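Local coordinates for hypothetical protein (PDB 1XPJ) that is of unknown function but is probably a haloacid dehalogenase-like hydrolase, perhaps linked to capsular polysaccharide biosynthesis, at residues M1-V6 with E42-T47; D28-L33 with H76-D81. One frame throughout, in Å; residues are numbered along the deposited sequence. Where two conformers were deposited one is given.

Contact 1 (M1-V6 with E42-T47)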
ATOM      1  N   MET A   1       9.222 -21.227   4.156  1.00 26.44           N
ATOM      2  CA  MET A   1       9.258 -19.863   3.565  1.00 27.24           C
ATOM      3  C   MET A   1       9.996 -18.886   4.486  1.00 26.55           C
ATOM      4  O   MET A   1       9.547 -18.593   5.602  1.00 26.61           O
ATOM      5  CB  MET A   1       7.841 -19.362   3.297  1.00 27.68           C
ATOM      6  CG  MET A   1       7.846 -18.046   2.508  1.00 30.61           C
ATOM      7  SD  MET A   1       7.312 -16.646   3.499  1.00 36.85           S
ATOM      8  CE  MET A   1       8.914 -15.869   3.736  1.00 34.78           C
ATOM      9  N   LYS A   2      11.124 -18.387   3.993  1.00 25.44           N
ATOM     10  CA  LYS A   2      12.004 -17.531   4.771  1.00 24.72           C
ATOM     11  C   LYS A   2      12.507 -16.398   3.894  1.00 23.88           C
ATOM     12  O   LYS A   2      12.927 -16.616   2.760  1.00 23.55           O
ATOM     13  CB  LYS A   2      13.167 -18.323   5.413  1.00 24.91           C
ATOM     14  CG  LYS A   2      13.970 -19.186   4.443  0.50 25.01           C
ATOM     15  CD  LYS A   2      15.159 -19.844   5.129  0.50 25.36           C
ATOM     16  CE  LYS A   2      15.053 -21.362   5.081  0.50 25.60           C
ATOM     17  NZ  LYS A   2      15.983 -21.951   4.076  0.50 25.95           N
ATOM     18  N   LYS A   3      12.428 -15.187   4.433  1.00 23.12           N
ATOM     19  CA  LYS A   3      12.770 -13.966   3.712  1.00 22.65           C
ATOM     20  C   LYS A   3      13.743 -13.094   4.515  1.00 22.23           C
ATOM     21  O   LYS A   3      13.632 -12.978   5.739  1.00 21.84           O
ATOM     22  CB  LYS A   3      11.506 -13.127   3.422  1.00 22.47           C
ATOM     23  CG  LYS A   3      10.584 -13.663   2.331  0.50 22.81           C
ATOM     24  CD  LYS A   3       9.629 -12.563   1.852  0.50 23.61           C
ATOM     25  CE  LYS A   3       8.166 -12.911   2.082  0.50 23.67           C
ATOM     26  NZ  LYS A   3       7.308 -12.631   0.889  0.50 23.74           N
ATOM     27  N   LEU A   4      14.683 -12.475   3.811  1.00 21.64           N
ATOM     28  CA  LEU A   4      15.376 -11.326   4.340  1.00 21.28           C
ATOM     29  C   LEU A   4      14.683 -10.103   3.780  1.00 21.77           C
ATOM     30  O   LEU A   4      14.451 -10.000   2.561  1.00 21.58           O
ATOM     31  CB  LEU A   4      16.852 -11.316   3.949  1.00 20.88           C
ATOM     32  CG  LEU A   4      17.720 -12.494   4.383  1.00 21.49           C
ATOM     33  CD1 LEU A   4      19.175 -12.258   3.993  1.00 19.29           C
ATOM     34  CD2 LEU A   4      17.567 -12.777   5.897  1.00 19.54           C
ATOM     35  N   ILE A   5      14.335  -9.190   4.688  1.00 21.88           N
ATOM     36  CA  ILE A   5      13.829  -7.885   4.324  1.00 21.84           C
ATOM     37  C   ILE A   5      14.980  -6.887   4.505  1.00 22.40           C
ATOM     38  O   ILE A   5      15.425  -6.612   5.634  1.00 21.70           O
ATOM     39  CB  ILE A   5      12.575  -7.533   5.172  1.00 21.78           C
ATOM     40  CG1 ILE A   5      11.616  -8.730   5.245  1.00 22.38           C
ATOM     41  CG2 ILE A   5      11.863  -6.273   4.640  1.00 22.04           C
ATOM     42  CD1 ILE A   5      11.090  -9.218   3.893  1.00 22.36           C
ATOM     43  N   VAL A   6      15.455  -6.355   3.379  1.00 22.57           N
ATOM     44  CA  VAL A   6      16.703  -5.602   3.336  1.00 23.40           C
ATOM     45  C   VAL A   6      16.488  -4.160   2.905  1.00 24.37           C
ATOM     46  O   VAL A   6      15.971  -3.891   1.802  1.00 25.02           O
ATOM     47  CB  VAL A   6      17.702  -6.235   2.337  1.00 23.38           C
ATOM     48  CG1 VAL A   6      19.084  -5.597   2.481  1.00 21.64           C
ATOM     49  CG2 VAL A   6      17.749  -7.767   2.508  1.00 23.62           C
ATOM     50  N   GLU A  42      14.701 -15.939   0.433  1.00 22.07           N
ATOM     51  CA  GLU A  42      14.260 -14.971  -0.551  1.00 23.05           C
ATOM     52  C   GLU A  42      14.716 -13.581  -0.123  1.00 23.64           C
ATOM     53  O   GLU A  42      14.689 -13.267   1.075  1.00 24.08           O
ATOM     54  CB  GLU A  42      12.739 -14.995  -0.662  1.00 23.52           C
ATOM     55  CG  GLU A  42      12.154 -16.323  -1.143  1.00 25.65           C
ATOM     56  CD  GLU A  42      10.645 -16.410  -0.912  1.00 28.83           C
ATOM     57  OE1 GLU A  42       9.938 -15.420  -1.222  1.00 30.03           O
ATOM     58  OE2 GLU A  42      10.156 -17.457  -0.412  1.00 29.32           O
ATOM     59  N   ILE A  43      15.130 -12.744  -1.081  1.00 23.24           N
ATOM     60  CA  ILE A  43      15.646 -11.420  -0.750  1.00 23.21           C
ATOM     61  C   ILE A  43      14.655 -10.320  -1.164  1.00 23.46           C
ATOM     62  O   ILE A  43      14.350 -10.163  -2.359  1.00 23.75           O
ATOM     63  CB  ILE A  43      17.015 -11.168  -1.450  1.00 23.10           C
ATOM     64  CG1 ILE A  43      18.005 -12.355  -1.304  1.00 22.84           C
ATOM     65  CG2 ILE A  43      17.577  -9.784  -1.060  1.00 22.41           C
ATOM     66  CD1 ILE A  43      18.617 -12.592   0.053  1.00 21.24           C
ATOM     67  N   VAL A  44      14.183  -9.542  -0.194  1.00 23.41           N
ATOM     68  CA  VAL A  44      13.238  -8.454  -0.467  1.00 23.05           C
ATOM     69  C   VAL A  44      13.896  -7.100  -0.166  1.00 23.41           C
ATOM     70  O   VAL A  44      14.199  -6.795   0.988  1.00 24.27           O
ATOM     71  CB  VAL A  44      11.929  -8.604   0.370  1.00 23.10           C
ATOM     72  CG1 VAL A  44      10.984  -7.414   0.148  1.00 22.96           C
ATOM     73  CG2 VAL A  44      11.209  -9.938   0.067  1.00 21.79           C
ATOM     74  N   ILE A  45      14.124  -6.299  -1.196  1.00 23.05           N
ATOM     75  CA  ILE A  45      14.626  -4.959  -1.002  1.00 23.68           C
ATOM     76  C   ILE A  45      13.413  -4.071  -0.674  1.00 24.07           C
ATOM     77  O   ILE A  45      12.446  -4.028  -1.432  1.00 24.58           O
ATOM     78  CB  ILE A  45      15.374  -4.450  -2.278  1.00 23.92           C
ATOM     79  CG1 ILE A  45      16.307  -5.515  -2.869  1.00 23.92           C
ATOM     80  CG2 ILE A  45      16.083  -3.109  -2.019  1.00 24.30           C
ATOM     81  CD1 ILE A  45      17.481  -5.934  -2.017  1.00 24.06           C
ATOM     82  N   SER A  46      13.464  -3.392   0.466  1.00 23.98           N
ATOM     83  CA  SER A  46      12.362  -2.581   0.961  1.00 24.02           C
ATOM     84  C   SER A  46      12.964  -1.239   1.278  1.00 23.50           C
ATOM     85  O   SER A  46      13.924  -1.179   2.033  1.00 24.57           O
ATOM     86  CB  SER A  46      11.831  -3.208   2.245  1.00 24.22           C
ATOM     87  OG  SER A  46      10.479  -2.880   2.485  1.00 26.64           O
ATOM     88  N   THR A  47      12.455  -0.161   0.706  1.00 22.75           N
ATOM     89  CA  THR A  47      13.133   1.127   0.859  1.00 22.44           C
ATOM     90  C   THR A  47      12.182   2.304   0.955  1.00 22.44           C
ATOM     91  O   THR A  47      11.139   2.327   0.290  1.00 23.09           O
ATOM     92  CB  THR A  47      14.139   1.357  -0.301  1.00 22.62           C
ATOM     93  OG1 THR A  47      14.642   2.707  -0.257  1.00 21.41           O
ATOM     94  CG2 THR A  47      13.426   1.278  -1.659  1.00 23.27           C
TER
HETATM   95  O   HOH W   1      11.679 -19.048   1.123  1.00 58.26           O
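Lys3 and Glu42 open a pairing of two parallel strands in which Leu4 then stands beside Ile43, Ile5 beside Val44 and Val6 beside Ile45. The backbone bonds alternate in direction, as parallel strands require: Glu42 N reaches Lys2 O, Leu4 N reaches Glu42 O, Val44 N reaches Leu4 O at 2.8 Å, and Val6 N reaches Val44 O at 2.7 Å. The last runs from Ser46 N to Val6 O at 2.9 Å.

The side chain of Lys3 can be followed outward in the conformer described, one of two. CB lies 4.0 Å from Glu42 O, and CG, beside the backbone N (chi1 -74°), packs 3.9 Å from Glu42 CB. CD then leans over Val44, reaching its CG2 at 3.5 Å, while bends at chi3 and chi4 leave NZ, whose position is tentative, 4.4 Å from Glu42 OE1, too far for a salt bridge. A lysine suits this partly exposed end because its methylenes can cover a valine while its ammonium stays in the neighbourhood of Glu42 and, more weakly, Glu82. Glu42 is held differently: its OE2 accepts from a water that in turn accepts from Lys2 N.

Further in, the beta-branched Ile5, Val6, Ile43, Val44 and Ile45 suit an extended backbone and fill both faces. Ile5 CD1 comes to 3.7 Å from Val44 CB, the two side chains pointing the same way; on the other face Leu4 adds its bulk, lying side by side with Ile43.

The strands belong to a beta-alpha-beta unit: helix 27-38 connects them and covers the face of Leu4, Val6 and Ile43 through Leu33. Strand 82-85 flanks 42-47, while beyond 3-6 the sheet continues into a strand of a second subunit.

Contact 2 (D28-L33 with H76-D81)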
ATOM      1  N   ASP A  28      30.781  -6.297   1.339  1.00 22.39           N
ATOM      2  CA  ASP A  28      30.657  -7.360   2.336  1.00 22.60           C
ATOM      3  C   ASP A  28      29.179  -7.717   2.602  1.00 22.61           C
ATOM      4  O   ASP A  28      28.829  -8.897   2.693  1.00 22.59           O
ATOM      5  CB  ASP A  28      31.402  -6.999   3.631  1.00 22.23           C
ATOM      6  CG  ASP A  28      30.938  -5.676   4.244  1.00 23.05           C
ATOM      7  OD1 ASP A  28      30.204  -4.906   3.590  1.00 25.15           O
ATOM      8  OD2 ASP A  28      31.263  -5.313   5.389  1.00 23.59           O
ATOM      9  N   VAL A  29      28.315  -6.700   2.688  1.00 22.80           N
ATOM     10  CA  VAL A  29      26.884  -6.919   2.950  1.00 22.76           C
ATOM     11  C   VAL A  29      26.223  -7.668   1.796  1.00 22.96           C
ATOM     12  O   VAL A  29      25.509  -8.650   2.021  1.00 23.05           O
ATOM     13  CB  VAL A  29      26.107  -5.595   3.239  1.00 22.97           C
ATOM     14  CG1 VAL A  29      24.609  -5.837   3.217  1.00 21.66           C
ATOM     15  CG2 VAL A  29      26.533  -4.972   4.584  1.00 22.60           C
ATOM     16  N   ILE A  30      26.463  -7.200   0.569  1.00 22.96           N
ATOM     17  CA  ILE A  30      25.939  -7.857  -0.632  1.00 23.14           C
ATOM     18  C   ILE A  30      26.409  -9.316  -0.774  1.00 23.55           C
ATOM     19  O   ILE A  30      25.610 -10.208  -1.095  1.00 23.70           O
ATOM     20  CB  ILE A  30      26.289  -7.052  -1.908  1.00 23.24           C
ATOM     21  CG1 ILE A  30      25.738  -5.620  -1.816  1.00 22.94           C
ATOM     22  CG2 ILE A  30      25.734  -7.748  -3.148  1.00 22.47           C
ATOM     23  CD1 ILE A  30      26.107  -4.766  -3.017  1.00 21.43           C
ATOM     24  N   GLU A  31      27.695  -9.556  -0.535  1.00 23.44           N
ATOM     25  CA  GLU A  31      28.244 -10.915  -0.580  1.00 23.77           C
ATOM     26  C   GLU A  31      27.530 -11.835   0.425  1.00 23.06           C
ATOM     27  O   GLU A  31      27.245 -13.008   0.130  1.00 22.10           O
ATOM     28  CB  GLU A  31      29.759 -10.894  -0.341  1.00 23.78           C
ATOM     29  CG  GLU A  31      30.462 -12.247  -0.511  1.00 26.84           C
ATOM     30  CD  GLU A  31      30.380 -12.818  -1.932  1.00 29.10           C
ATOM     31  OE1 GLU A  31      30.278 -12.038  -2.906  1.00 29.32           O
ATOM     32  OE2 GLU A  31      30.424 -14.060  -2.077  1.00 30.10           O
ATOM     33  N   GLN A  32      27.217 -11.288   1.597  1.00 22.56           N
ATOM     34  CA  GLN A  32      26.464 -12.055   2.579  1.00 22.76           C
ATOM     35  C   GLN A  32      25.034 -12.374   2.082  1.00 22.63           C
ATOM     36  O   GLN A  32      24.528 -13.468   2.323  1.00 22.56           O
ATOM     37  CB  GLN A  32      26.482 -11.378   3.948  1.00 22.37           C
ATOM     38  CG  GLN A  32      26.012 -12.279   5.086  1.00 24.02           C
ATOM     39  CD  GLN A  32      27.090 -13.214   5.617  1.00 24.49           C
ATOM     40  OE1 GLN A  32      27.661 -13.999   4.868  1.00 27.00           O
ATOM     41  NE2 GLN A  32      27.368 -13.129   6.910  1.00 24.66           N
ATOM     42  N   LEU A  33      24.412 -11.438   1.365  1.00 22.36           N
ATOM     43  CA  LEU A  33      23.107 -11.675   0.737  1.00 22.49           C
ATOM     44  C   LEU A  33      23.163 -12.875  -0.211  1.00 22.67           C
ATOM     45  O   LEU A  33      22.229 -13.678  -0.260  1.00 23.11           O
ATOM     46  CB  LEU A  33      22.616 -10.425  -0.021  1.00 22.05           C
ATOM     47  CG  LEU A  33      21.201  -9.885   0.129  0.50 22.58           C
ATOM     48  CD1 LEU A  33      20.756  -9.908   1.579  0.50 23.04           C
ATOM     49  CD2 LEU A  33      21.149  -8.467  -0.417  0.50 21.69           C
ATOM     50  N   HIS A  76      25.378  -4.048  -9.813  1.00 23.89           N
ATOM     51  CA  HIS A  76      26.210  -4.531  -8.724  1.00 24.06           C
ATOM     52  C   HIS A  76      25.969  -5.986  -8.337  1.00 24.14           C
ATOM     53  O   HIS A  76      26.501  -6.459  -7.330  1.00 23.80           O
ATOM     54  CB  HIS A  76      26.084  -3.578  -7.538  1.00 23.76           C
ATOM     55  CG  HIS A  76      26.636  -2.220  -7.831  1.00 24.39           C
ATOM     56  ND1 HIS A  76      27.977  -2.002  -8.069  1.00 24.62           N
ATOM     57  CD2 HIS A  76      26.028  -1.019  -7.979  1.00 24.52           C
ATOM     58  CE1 HIS A  76      28.174  -0.720  -8.329  1.00 24.72           C
ATOM     59  NE2 HIS A  76      27.007  -0.103  -8.286  1.00 24.48           N
ATOM     60  N   GLN A  77      25.199  -6.696  -9.165  1.00 24.36           N
ATOM     61  CA  GLN A  77      24.962  -8.132  -8.997  1.00 24.81           C
ATOM     62  C   GLN A  77      24.370  -8.423  -7.618  1.00 24.97           C
ATOM     63  O   GLN A  77      24.808  -9.339  -6.914  1.00 25.32           O
ATOM     64  CB  GLN A  77      26.256  -8.951  -9.228  1.00 25.15           C
ATOM     65  CG  GLN A  77      27.090  -8.505 -10.441  0.50 25.17           C
ATOM     66  CD  GLN A  77      26.875  -9.380 -11.663  0.50 26.10           C
ATOM     67  OE1 GLN A  77      27.817 -10.003 -12.161  0.50 26.61           O
ATOM     68  NE2 GLN A  77      25.640  -9.428 -12.152  0.50 26.18           N
ATOM     69  N   VAL A  78      23.391  -7.613  -7.216  1.00 25.03           N
ATOM     70  CA  VAL A  78      22.694  -7.827  -5.957  1.00 24.58           C
ATOM     71  C   VAL A  78      21.523  -8.756  -6.251  1.00 25.27           C
ATOM     72  O   VAL A  78      20.697  -8.453  -7.116  1.00 25.56           O
ATOM     73  CB  VAL A  78      22.195  -6.515  -5.352  1.00 24.41           C
ATOM     74  CG1 VAL A  78      21.679  -6.725  -3.902  1.00 23.64           C
ATOM     75  CG2 VAL A  78      23.282  -5.464  -5.406  1.00 23.38           C
ATOM     76  N   PRO A  79      21.466  -9.907  -5.573  1.00 25.49           N
ATOM     77  CA  PRO A  79      20.349 -10.833  -5.773  1.00 25.33           C
ATOM     78  C   PRO A  79      19.116 -10.231  -5.105  1.00 25.44           C
ATOM     79  O   PRO A  79      19.231  -9.581  -4.045  1.00 25.56           O
ATOM     80  CB  PRO A  79      20.813 -12.116  -5.064  1.00 25.53           C
ATOM     81  CG  PRO A  79      21.844 -11.681  -4.064  1.00 25.22           C
ATOM     82  CD  PRO A  79      22.427 -10.394  -4.561  1.00 25.38           C
ATOM     83  N   TYR A  80      17.961 -10.387  -5.744  1.00 24.89           N
ATOM     84  CA  TYR A  80      16.703  -9.906  -5.180  1.00 24.05           C
ATOM     85  C   TYR A  80      15.579 -10.648  -5.868  1.00 23.21           C
ATOM     86  O   TYR A  80      15.637 -10.891  -7.067  1.00 21.68           O
ATOM     87  CB  TYR A  80      16.543  -8.368  -5.323  1.00 24.47           C
ATOM     88  CG  TYR A  80      16.496  -7.873  -6.755  1.00 25.14           C
ATOM     89  CD1 TYR A  80      15.269  -7.662  -7.410  1.00 26.39           C
ATOM     90  CD2 TYR A  80      17.679  -7.640  -7.471  1.00 25.48           C
ATOM     91  CE1 TYR A  80      15.225  -7.219  -8.766  1.00 25.39           C
ATOM     92  CE2 TYR A  80      17.658  -7.201  -8.803  1.00 25.14           C
ATOM     93  CZ  TYR A  80      16.429  -6.996  -9.448  1.00 26.70           C
ATOM     94  OH  TYR A  80      16.422  -6.564 -10.760  1.00 24.15           O
ATOM     95  N   ASP A  81      14.573 -11.011  -5.074  1.00 23.24           N
ATOM     96  CA  ASP A  81      13.333 -11.605  -5.554  1.00 22.75           C
ATOM     97  C   ASP A  81      12.166 -10.634  -5.557  1.00 22.46           C
ATOM     98  O   ASP A  81      11.211 -10.848  -6.286  1.00 22.34           O
ATOM     99  CB  ASP A  81      12.967 -12.798  -4.698  1.00 23.14           C
ATOM    100  CG  ASP A  81      14.028 -13.840  -4.708  1.00 23.80           C
ATOM    101  OD1 ASP A  81      14.116 -14.578  -5.714  1.00 24.08           O
ATOM    102  OD2 ASP A  81      14.826 -13.986  -3.765  1.00 24.71           O
TER
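Ile30 and Val78 meet with their side chains at about a right angle, Ile30 coming from helix 27-38 and Val78 from the loop after helix 66-75. Two methyls of the isoleucine come against one methyl of the valine from the same side: Ile30 CD1 lies 3.8 Å from Val78 CG2, and Ile30 CG2 lies 4.0 Å from the same atom. The first torsion of Ile30 (chi1 -58°) sets CG1 beside the backbone N and CG2 beside the carbonyl carbon, and the extended second torsion (177°) carries CD1 out to the valine.

The other methyl of Val78 serves Leu33, one helical turn further on. Here the side chains are inclined to each other, and Leu33 CD2, in one of two conformers, approaches Val78 CG1 at 3.9 Å. A beta-branched valine suits the spot because its two methyls diverge, one for each helix residue. Pro79 extends the apolar surface with its ring: Pro79 CG is 4.3 Å from Leu33 CB, and Pro79 CD is a looser 4.5 Å from Ile30 CG2. Having no N-H, the proline brings no backbone donor into this hydrophobic patch, and no hydrogen bond links the two segments.

Leu33 also reaches Leu4, Val6 and Ile43 on the sheet, so the loop packs against a helix that is itself seated on the strands. Ile30 and His76 also both touch Pro25.

The loop begins with a Schellman motif, in which Gln77, at positive phi (57°), is the C-prime residue; Val78 N bonds to Leu73 O and Gln77 N to Asp74 O. This cap turns the chain out of helix 66-75 toward strand 82-85, a helix-to-strand connection consistent with the alpha/beta fold of haloacid dehalogenase-like proteins.

Contact 1 is the more deeply buried and the larger, with 514 Å² of surface covered against 225 Å² in contact 2, which is only partly buried. Contact 1 joins the two strands at either end of helix 27-38, and contact 2 ties that same helix to the loop entering the third strand. Their chemistry follows: regular backbone hydrogen bonds flanked by apolar side chains in the sheet, and side-chain packing alone where helix meets loop. Leu33 of contact 2 packs on Leu4 of contact 1, and Asp81, at the end of contact 2, probably hydrogen-bonds through its N to Ile43 O.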